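PDB 1UAI: polyguluronate lyase from Corynebacterium sp., which probably cleaves the poly-alpha-L-guluronate blocks of alginate by beta-elimination, using a jelly-roll beta-sandwich scaffold. Local coordinates for residues A[15-20]-A[76-81]; A[100-105]-A[155-160]; A[128-133]-A[150-155]. All coordinates share one frame; numbering follows the deposited sequence.

How the contacts relate
From the N terminus, contact 1 comes first: strand 16-20 is met by the end of strand 72-79, closing a loop of 55 residues within one sheet of the jelly roll. Contact 2 opens afterwards, where strand 95-105 of the other sheet receives segment 155-160, and contact 3 both opens and closes within that second loop. Contact 3 joins the end of strand 124-131, which belongs to the same sheet as contact 1, to the loop leading into strand 158-165. Contacts 2 and 3 share Asn155 and touch, their centres about 9 Å apart, whereas contact 1 lies on the opposite side of the chain's centre, its centre about 21 Å and 26 Å from theirs.

Contact 1 of 3, residues A[15-20]-A[76-81]; sequences DWKVTL and REMTDG
Trp16 and Lys17 pair with Glu77 and Arg76 in an antiparallel step of one sheet of the jelly-roll beta-sandwich. Lys17 and Arg76 form the hydrogen-bonded pair: Arg76 N donates to Lys17 O over 2.9 Å and Lys17 N to Arg76 O over 3.1 Å. Trp16 and Glu77 are the adjoining non-hydrogen-bonded pair.

Packing is close around the indole. Trp16 CZ3 lies 3.4 Å from Glu77 N, Glu77 CG sits over one face of the ring, and Arg76 N meets its edge in plane. Leu219 and Val221 of strand 211-223, in the other sheet, also touch Trp16, placing the indole between the two sheets. The Glu77 carboxylate leads away from the pair to His223, Trp88 and the backbone of Phe190.

On the other face the long chains of Lys17, Arg76 and Met78 mesh through their methylenes and sulfur. Lys17 runs extended beyond CG, and its CD reaches Met78 SD at 3.8 Å, while its CG meets Arg76 CB at 3.9 Å. The two basic ends, Lys17 NZ and Arg76 NE, stay 4.9 Å apart; one water accepts from both, and the salt bridge of Lys17 to Glu30 probably offsets their like charge. Arg76 NH2 also donates a hydrogen bond to Glu77 O.

The looser, wetter side is the turn at Asp80 and Gly81. There Asp15 OD1 accepts from the backbone of Gly82, while a water donates to Asp15 OD2 and accepts from Gly81 N. Between this turn and the Trp16-Glu77 pair, one more backbone bond joins the segments: Met78 N reaches Asp15 O at 2.9 Å from above the carbonyl plane, 57° out of it.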
# COMPACT_ATOMS: atom_id res chain seq x y z
N ASP A 15 14.07 -1.08 -5.32
CA ASP A 15 13.15 -1.49 -6.37
C ASP A 15 11.71 -1.05 -6.14
O ASP A 15 10.76 -1.84 -6.22
CB ASP A 15 13.24 -3.00 -6.58
CG ASP A 15 14.53 -3.41 -7.27
OD1 ASP A 15 14.82 -2.83 -8.33
OD2 ASP A 15 15.24 -4.29 -6.75
N TRP A 16 11.57 0.25 -5.89
CA TRP A 16 10.28 0.87 -5.65
C TRP A 16 10.32 2.32 -6.09
O TRP A 16 11.39 2.89 -6.32
CB TRP A 16 9.93 0.87 -4.16
CG TRP A 16 9.85 -0.47 -3.53
CD1 TRP A 16 10.85 -1.16 -2.91
CD2 TRP A 16 8.69 -1.31 -3.48
NE1 TRP A 16 10.39 -2.38 -2.48
CE2 TRP A 16 9.07 -2.50 -2.82
CE3 TRP A 16 7.38 -1.18 -3.94
CZ2 TRP A 16 8.17 -3.55 -2.59
CZ3 TRP A 16 6.49 -2.22 -3.72
CH2 TRP A 16 6.89 -3.39 -3.05
N LYS A 17 9.13 2.90 -6.24
CA LYS A 17 8.97 4.32 -6.52
C LYS A 17 7.79 4.68 -5.63
O LYS A 17 7.06 3.79 -5.19
CB LYS A 17 8.67 4.60 -8.00
CG LYS A 17 7.29 4.21 -8.49
CD LYS A 17 7.04 4.76 -9.90
CE LYS A 17 5.69 4.33 -10.44
NZ LYS A 17 5.41 4.91 -11.79
N VAL A 18 7.61 5.96 -5.34
CA VAL A 18 6.51 6.37 -4.49
C VAL A 18 5.57 7.35 -5.19
O VAL A 18 6.02 8.21 -5.96
CB VAL A 18 7.02 7.00 -3.16
CG1 VAL A 18 7.72 8.33 -3.44
CG2 VAL A 18 5.87 7.17 -2.18
N THR A 19 4.28 7.18 -4.95
CA THR A 19 3.25 8.06 -5.49
C THR A 19 2.70 8.78 -4.26
O THR A 19 2.40 8.14 -3.25
CB THR A 19 2.12 7.28 -6.18
OG1 THR A 19 2.67 6.48 -7.23
CG2 THR A 19 1.08 8.24 -6.76
N LEU A 20 2.57 10.10 -4.36
CA LEU A 20 2.14 10.93 -3.25
C LEU A 20 0.75 11.54 -3.38
O LEU A 20 0.12 11.48 -4.43
CB LEU A 20 3.17 12.05 -3.07
CG LEU A 20 4.61 11.57 -2.91
CD1 LEU A 20 5.57 12.72 -3.17
CD2 LEU A 20 4.81 10.98 -1.52
N ARG A 76 5.16 1.63 -5.28
CA ARG A 76 4.80 0.86 -6.46
C ARG A 76 6.04 0.06 -6.85
O ARG A 76 7.12 0.62 -7.04
CB ARG A 76 4.40 1.82 -7.58
CG ARG A 76 3.70 1.20 -8.78
CD ARG A 76 4.65 0.51 -9.75
NE ARG A 76 3.97 0.31 -11.03
CZ ARG A 76 4.13 -0.75 -11.81
NH1 ARG A 76 3.46 -0.83 -12.95
NH2 ARG A 76 4.95 -1.73 -11.46
N GLU A 77 5.89 -1.26 -6.97
CA GLU A 77 7.02 -2.13 -7.29
C GLU A 77 7.73 -1.84 -8.60
O GLU A 77 7.11 -1.72 -9.66
CB GLU A 77 6.56 -3.60 -7.29
CG GLU A 77 7.72 -4.59 -7.32
CD GLU A 77 7.29 -6.00 -7.68
OE1 GLU A 77 6.08 -6.26 -7.81
OE2 GLU A 77 8.19 -6.86 -7.83
N MET A 78 9.05 -1.74 -8.52
CA MET A 78 9.89 -1.49 -9.69
C MET A 78 10.88 -2.64 -9.76
O MET A 78 10.84 -3.57 -8.95
CB MET A 78 10.63 -0.16 -9.54
CG MET A 78 9.72 1.05 -9.36
SD MET A 78 8.71 1.45 -10.82
CE MET A 78 9.91 2.35 -11.81
N THR A 79 11.78 -2.59 -10.74
CA THR A 79 12.78 -3.63 -10.90
C THR A 79 14.02 -3.05 -11.57
O THR A 79 14.00 -1.92 -12.05
CB THR A 79 12.22 -4.82 -11.72
OG1 THR A 79 13.15 -5.91 -11.67
CG2 THR A 79 11.99 -4.41 -13.17
N ASP A 80 15.10 -3.83 -11.58
CA ASP A 80 16.37 -3.42 -12.18
C ASP A 80 16.88 -2.12 -11.54
O ASP A 80 17.09 -1.12 -12.22
CB ASP A 80 16.21 -3.23 -13.69
CG ASP A 80 17.53 -2.89 -14.37
OD1 ASP A 80 18.54 -3.56 -14.07
OD2 ASP A 80 17.54 -1.97 -15.22
N GLY A 81 17.07 -2.16 -10.23
CA GLY A 81 17.55 -0.99 -9.52
C GLY A 81 16.53 0.13 -9.48
O GLY A 81 16.89 1.31 -9.37
O HOH W 1 17.35 -4.70 -8.34
O HOH W 2 3.04 3.04 -12.02

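Contact 2 of 3, residues A[100-105]-A[155-160]; sequences REAFNH and NTVFEG
Phe158, Arg100 and Asn155 lose the most surface in this antiparallel contact, and each is engaged across it in a different way. The backbones of Phe158 and Glu101 exchange two hydrogen bonds as a hydrogen-bonded pair. With CG set between its backbone N and carbonyl carbon (chi1 67°), the Phe158 ring lies beside the Glu101 side chain, which points the same way; Phe158 CZ is 3.6 Å from Glu101 CG, and carboxylate and ring planes stand nearly perpendicular. The Phe103 ring comes to the edge of Phe158, with Phe103 CE2 3.6 Å from Phe158 CE2; although the planes are only 18° apart, the rings meet at their rims and do not stack.

Arg100 is extended from CG to NE and reaches Glu159 in a salt bridge. Its NE donates to the anti lone pair of Glu159 OE1 at 2.7 Å, and NH2 adds a weak bond to the same oxygen; guanidinium and carboxylate are almost coplanar, 5° apart.

At the other end, Asn155 N bonds to Phe103 O at 2.8 Å, and Asn155 OD1 accepts in its carbonyl plane from Asn104 ND2 at 2.9 Å. These two bonds extend the contact past the Glu101-Phe158 pair, into irregular chain, while Asn104 OD1 turns to Ser215 and Gln213.

Strand 95-105 lies between strands 158-165 and 211-223 in the sheet, and its classic beta bulge at Asn104 and His105 faces Gln213 of the latter.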
# COMPACT_ATOMS: atom_id res chain seq x y z
N ARG A 100 5.34 -5.86 7.04
CA ARG A 100 4.87 -5.68 8.41
C ARG A 100 4.40 -4.24 8.46
O ARG A 100 5.17 -3.32 8.15
CB ARG A 100 5.98 -5.91 9.43
CG ARG A 100 6.35 -7.37 9.57
CD ARG A 100 7.41 -7.58 10.63
NE ARG A 100 7.91 -8.95 10.58
CZ ARG A 100 8.93 -9.40 11.31
NH1 ARG A 100 9.56 -8.58 12.14
NH2 ARG A 100 9.32 -10.66 11.19
N GLU A 101 3.14 -4.03 8.82
CA GLU A 101 2.61 -2.69 8.88
C GLU A 101 1.53 -2.57 9.93
O GLU A 101 1.08 -3.56 10.51
CB GLU A 101 2.03 -2.28 7.52
CG GLU A 101 0.78 -3.07 7.11
CD GLU A 101 0.22 -2.64 5.76
OE1 GLU A 101 0.98 -2.09 4.94
OE2 GLU A 101 -0.99 -2.88 5.50
N ALA A 102 1.13 -1.33 10.17
CA ALA A 102 0.06 -1.04 11.10
C ALA A 102 -0.75 0.10 10.51
O ALA A 102 -0.19 1.02 9.90
CB ALA A 102 0.62 -0.63 12.46
N PHE A 103 -2.07 0.02 10.66
CA PHE A 103 -2.95 1.09 10.20
C PHE A 103 -3.00 2.01 11.43
O PHE A 103 -3.32 1.55 12.53
CB PHE A 103 -4.34 0.54 9.88
CG PHE A 103 -4.38 -0.37 8.68
CD1 PHE A 103 -4.51 0.15 7.39
CD2 PHE A 103 -4.31 -1.75 8.83
CE1 PHE A 103 -4.57 -0.69 6.28
CE2 PHE A 103 -4.36 -2.60 7.73
CZ PHE A 103 -4.49 -2.07 6.45
N ASN A 104 -2.69 3.29 11.24
CA ASN A 104 -2.65 4.24 12.36
C ASN A 104 -3.82 5.21 12.46
O ASN A 104 -4.15 5.67 13.55
CB ASN A 104 -1.40 5.12 12.29
CG ASN A 104 -0.12 4.34 12.09
OD1 ASN A 104 0.64 4.63 11.16
ND2 ASN A 104 0.14 3.38 12.96
N HIS A 105 -4.43 5.52 11.33
CA HIS A 105 -5.48 6.53 11.32
C HIS A 105 -6.42 6.27 10.17
O HIS A 105 -6.00 5.80 9.11
CB HIS A 105 -4.80 7.89 11.17
CG HIS A 105 -5.55 9.04 11.76
ND1 HIS A 105 -6.53 9.72 11.07
CD2 HIS A 105 -5.43 9.66 12.96
CE1 HIS A 105 -6.98 10.72 11.82
NE2 HIS A 105 -6.33 10.70 12.97
N ASN A 155 -2.86 0.83 15.19
CA ASN A 155 -1.47 0.83 15.61
C ASN A 155 -0.89 -0.54 15.93
O ASN A 155 0.24 -0.65 16.40
CB ASN A 155 -1.27 1.79 16.79
CG ASN A 155 -1.70 3.20 16.45
OD1 ASN A 155 -1.39 3.71 15.37
ND2 ASN A 155 -2.43 3.83 17.36
N THR A 156 -1.66 -1.59 15.67
CA THR A 156 -1.17 -2.94 15.91
C THR A 156 -0.43 -3.41 14.67
O THR A 156 -0.98 -3.41 13.56
CB THR A 156 -2.31 -3.93 16.20
OG1 THR A 156 -3.09 -3.46 17.30
CG2 THR A 156 -1.74 -5.30 16.55
N VAL A 157 0.82 -3.80 14.85
CA VAL A 157 1.63 -4.27 13.74
C VAL A 157 1.31 -5.73 13.44
O VAL A 157 1.21 -6.55 14.35
CB VAL A 157 3.14 -4.15 14.05
CG1 VAL A 157 3.96 -4.69 12.88
CG2 VAL A 157 3.50 -2.70 14.32
N PHE A 158 1.11 -6.03 12.16
CA PHE A 158 0.84 -7.40 11.74
C PHE A 158 1.74 -7.69 10.55
O PHE A 158 2.27 -6.77 9.92
CB PHE A 158 -0.63 -7.59 11.36
CG PHE A 158 -1.05 -6.84 10.13
CD1 PHE A 158 -0.96 -7.43 8.87
CD2 PHE A 158 -1.53 -5.54 10.22
CE1 PHE A 158 -1.35 -6.73 7.72
CE2 PHE A 158 -1.91 -4.83 9.09
CZ PHE A 158 -1.83 -5.43 7.83
N GLU A 159 1.91 -8.98 10.26
CA GLU A 159 2.73 -9.38 9.14
C GLU A 159 1.83 -9.97 8.06
O GLU A 159 1.10 -10.94 8.31
CB GLU A 159 3.77 -10.42 9.58
CG GLU A 159 4.72 -10.85 8.47
CD GLU A 159 5.87 -11.69 8.98
OE1 GLU A 159 6.69 -11.16 9.76
OE2 GLU A 159 5.95 -12.88 8.62
N GLY A 160 1.85 -9.36 6.89
CA GLY A 160 1.05 -9.86 5.79
C GLY A 160 1.97 -10.47 4.75
O GLY A 160 3.15 -10.11 4.66

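Contact 3 of 3, residues A[128-133]-A[150-155]; sequences FRLEGT and SDYKLN
Thr133 and Tyr152 come together at a CA-CA separation of 4.7 Å, with Tyr152 N donating to Thr133 O over 2.8 Å at an N-H...O angle of 161°. Within the jelly-roll sandwich, this joins the turn between strands 124-131 and 134-139 of one sheet to the irregular loop that leads from strand 144-149 across to strand 158-165 of the other.

The Thr133 side chain adds a second bond beside the first. Its OG1 sits between the backbone N and the carbonyl carbon (chi1 63°) and donates to Ser150 O at 2.8 Å, approaching from above that carbonyl plane. Two successive parts of the loop are therefore held by one residue, through its carbonyl and its hydroxyl, on the exposed side of the contact.

Leu130 supplies the apolar side. Its side chain crosses that of Tyr152 at about a right angle, and both methyls reach the same ring atom: Leu130 CD2 lies 3.7 Å and Leu130 CD1 3.8 Å from Tyr152 CD2. Leu154 CD2 closes in at 4.1 Å from Leu130 CD2, making a small apolar cluster to which Phe103 and Leu106 also contribute. The Tyr152 hydroxyl is hydrogen-bonded to Thr156 O and Phe103 N, fixing the far end of the ring.

Beside the direct bond, one water donates to Gly132 O at 2.7 Å and to Tyr152 O at 2.9 Å, linking the two backbones once more.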
# COMPACT_ATOMS: atom_id res chain seq x y z
N PHE A 128 -5.15 -5.66 1.15
CA PHE A 128 -5.42 -5.69 2.59
C PHE A 128 -6.17 -4.39 2.80
O PHE A 128 -5.62 -3.30 2.63
CB PHE A 128 -4.12 -5.70 3.40
CG PHE A 128 -3.48 -7.06 3.54
CD1 PHE A 128 -3.48 -7.71 4.76
CD2 PHE A 128 -2.87 -7.68 2.45
CE1 PHE A 128 -2.89 -8.97 4.91
CE2 PHE A 128 -2.27 -8.93 2.58
CZ PHE A 128 -2.28 -9.57 3.81
N ARG A 129 -7.44 -4.51 3.17
CA ARG A 129 -8.32 -3.36 3.34
C ARG A 129 -8.95 -3.28 4.72
O ARG A 129 -9.64 -4.21 5.16
CB ARG A 129 -9.43 -3.45 2.28
CG ARG A 129 -10.47 -2.34 2.32
CD ARG A 129 -11.61 -2.62 1.34
NE ARG A 129 -12.59 -1.53 1.35
CZ ARG A 129 -12.67 -0.59 0.42
NH1 ARG A 129 -11.84 -0.59 -0.62
NH2 ARG A 129 -13.57 0.38 0.54
N LEU A 130 -8.73 -2.16 5.41
CA LEU A 130 -9.31 -1.96 6.73
C LEU A 130 -10.52 -1.03 6.65
O LEU A 130 -10.47 0.01 6.00
CB LEU A 130 -8.28 -1.35 7.69
CG LEU A 130 -8.79 -1.04 9.11
CD1 LEU A 130 -9.16 -2.35 9.81
CD2 LEU A 130 -7.74 -0.29 9.90
N GLU A 131 -11.60 -1.45 7.29
CA GLU A 131 -12.82 -0.65 7.37
C GLU A 131 -13.17 -0.64 8.86
O GLU A 131 -13.67 -1.63 9.39
CB GLU A 131 -13.96 -1.27 6.56
CG GLU A 131 -13.63 -1.47 5.09
CD GLU A 131 -14.84 -1.79 4.23
OE1 GLU A 131 -15.87 -2.24 4.78
OE2 GLU A 131 -14.76 -1.60 3.00
N GLY A 132 -12.87 0.47 9.54
CA GLY A 132 -13.14 0.55 10.97
C GLY A 132 -12.19 -0.39 11.70
O GLY A 132 -10.98 -0.15 11.73
N THR A 133 -12.73 -1.44 12.31
CA THR A 133 -11.90 -2.42 13.00
C THR A 133 -11.95 -3.76 12.26
O THR A 133 -11.47 -4.77 12.77
CB THR A 133 -12.36 -2.65 14.47
OG1 THR A 133 -13.68 -3.20 14.48
CG2 THR A 133 -12.35 -1.33 15.23
N SER A 150 -12.50 -8.83 12.87
CA SER A 150 -13.39 -7.69 13.09
C SER A 150 -12.88 -6.95 14.33
O SER A 150 -13.51 -6.02 14.82
CB SER A 150 -14.82 -8.18 13.34
OG SER A 150 -14.87 -9.04 14.47
N ASP A 151 -11.71 -7.37 14.81
CA ASP A 151 -11.12 -6.79 16.00
C ASP A 151 -9.71 -6.24 15.76
O ASP A 151 -8.82 -6.41 16.59
CB ASP A 151 -11.11 -7.86 17.11
CG ASP A 151 -10.76 -7.30 18.47
OD1 ASP A 151 -11.14 -6.15 18.78
OD2 ASP A 151 -10.13 -8.04 19.26
N TYR A 152 -9.50 -5.59 14.61
CA TYR A 152 -8.20 -5.00 14.33
C TYR A 152 -8.12 -3.69 15.10
O TYR A 152 -8.97 -2.81 14.95
CB TYR A 152 -8.00 -4.69 12.84
CG TYR A 152 -6.67 -4.01 12.61
CD1 TYR A 152 -5.48 -4.75 12.64
CD2 TYR A 152 -6.58 -2.62 12.52
CE1 TYR A 152 -4.24 -4.11 12.59
CE2 TYR A 152 -5.34 -1.98 12.48
CZ TYR A 152 -4.18 -2.73 12.51
OH TYR A 152 -2.97 -2.09 12.52
N LYS A 153 -7.08 -3.56 15.91
CA LYS A 153 -6.89 -2.37 16.73
C LYS A 153 -5.83 -1.46 16.11
O LYS A 153 -4.72 -1.90 15.81
CB LYS A 153 -6.50 -2.80 18.14
CG LYS A 153 -7.54 -3.73 18.74
CD LYS A 153 -7.08 -4.39 20.03
CE LYS A 153 -8.16 -5.33 20.55
NZ LYS A 153 -7.74 -6.06 21.78
N LEU A 154 -6.18 -0.19 15.92
CA LEU A 154 -5.26 0.76 15.33
C LEU A 154 -3.90 0.72 16.01
O LEU A 154 -3.80 0.58 17.24
CB LEU A 154 -5.83 2.18 15.38
CG LEU A 154 -7.03 2.47 14.48
CD1 LEU A 154 -7.45 3.93 14.66
CD2 LEU A 154 -6.67 2.20 13.03
N ASN A 155 -2.86 0.83 15.19
CA ASN A 155 -1.47 0.83 15.61
C ASN A 155 -0.89 -0.54 15.93
O ASN A 155 0.24 -0.65 16.40
CB ASN A 155 -1.27 1.79 16.79
CG ASN A 155 -1.70 3.20 16.45
OD1 ASN A 155 -1.39 3.71 15.37
ND2 ASN A 155 -2.43 3.83 17.36
O HOH W 3 -9.15 -0.15 13.78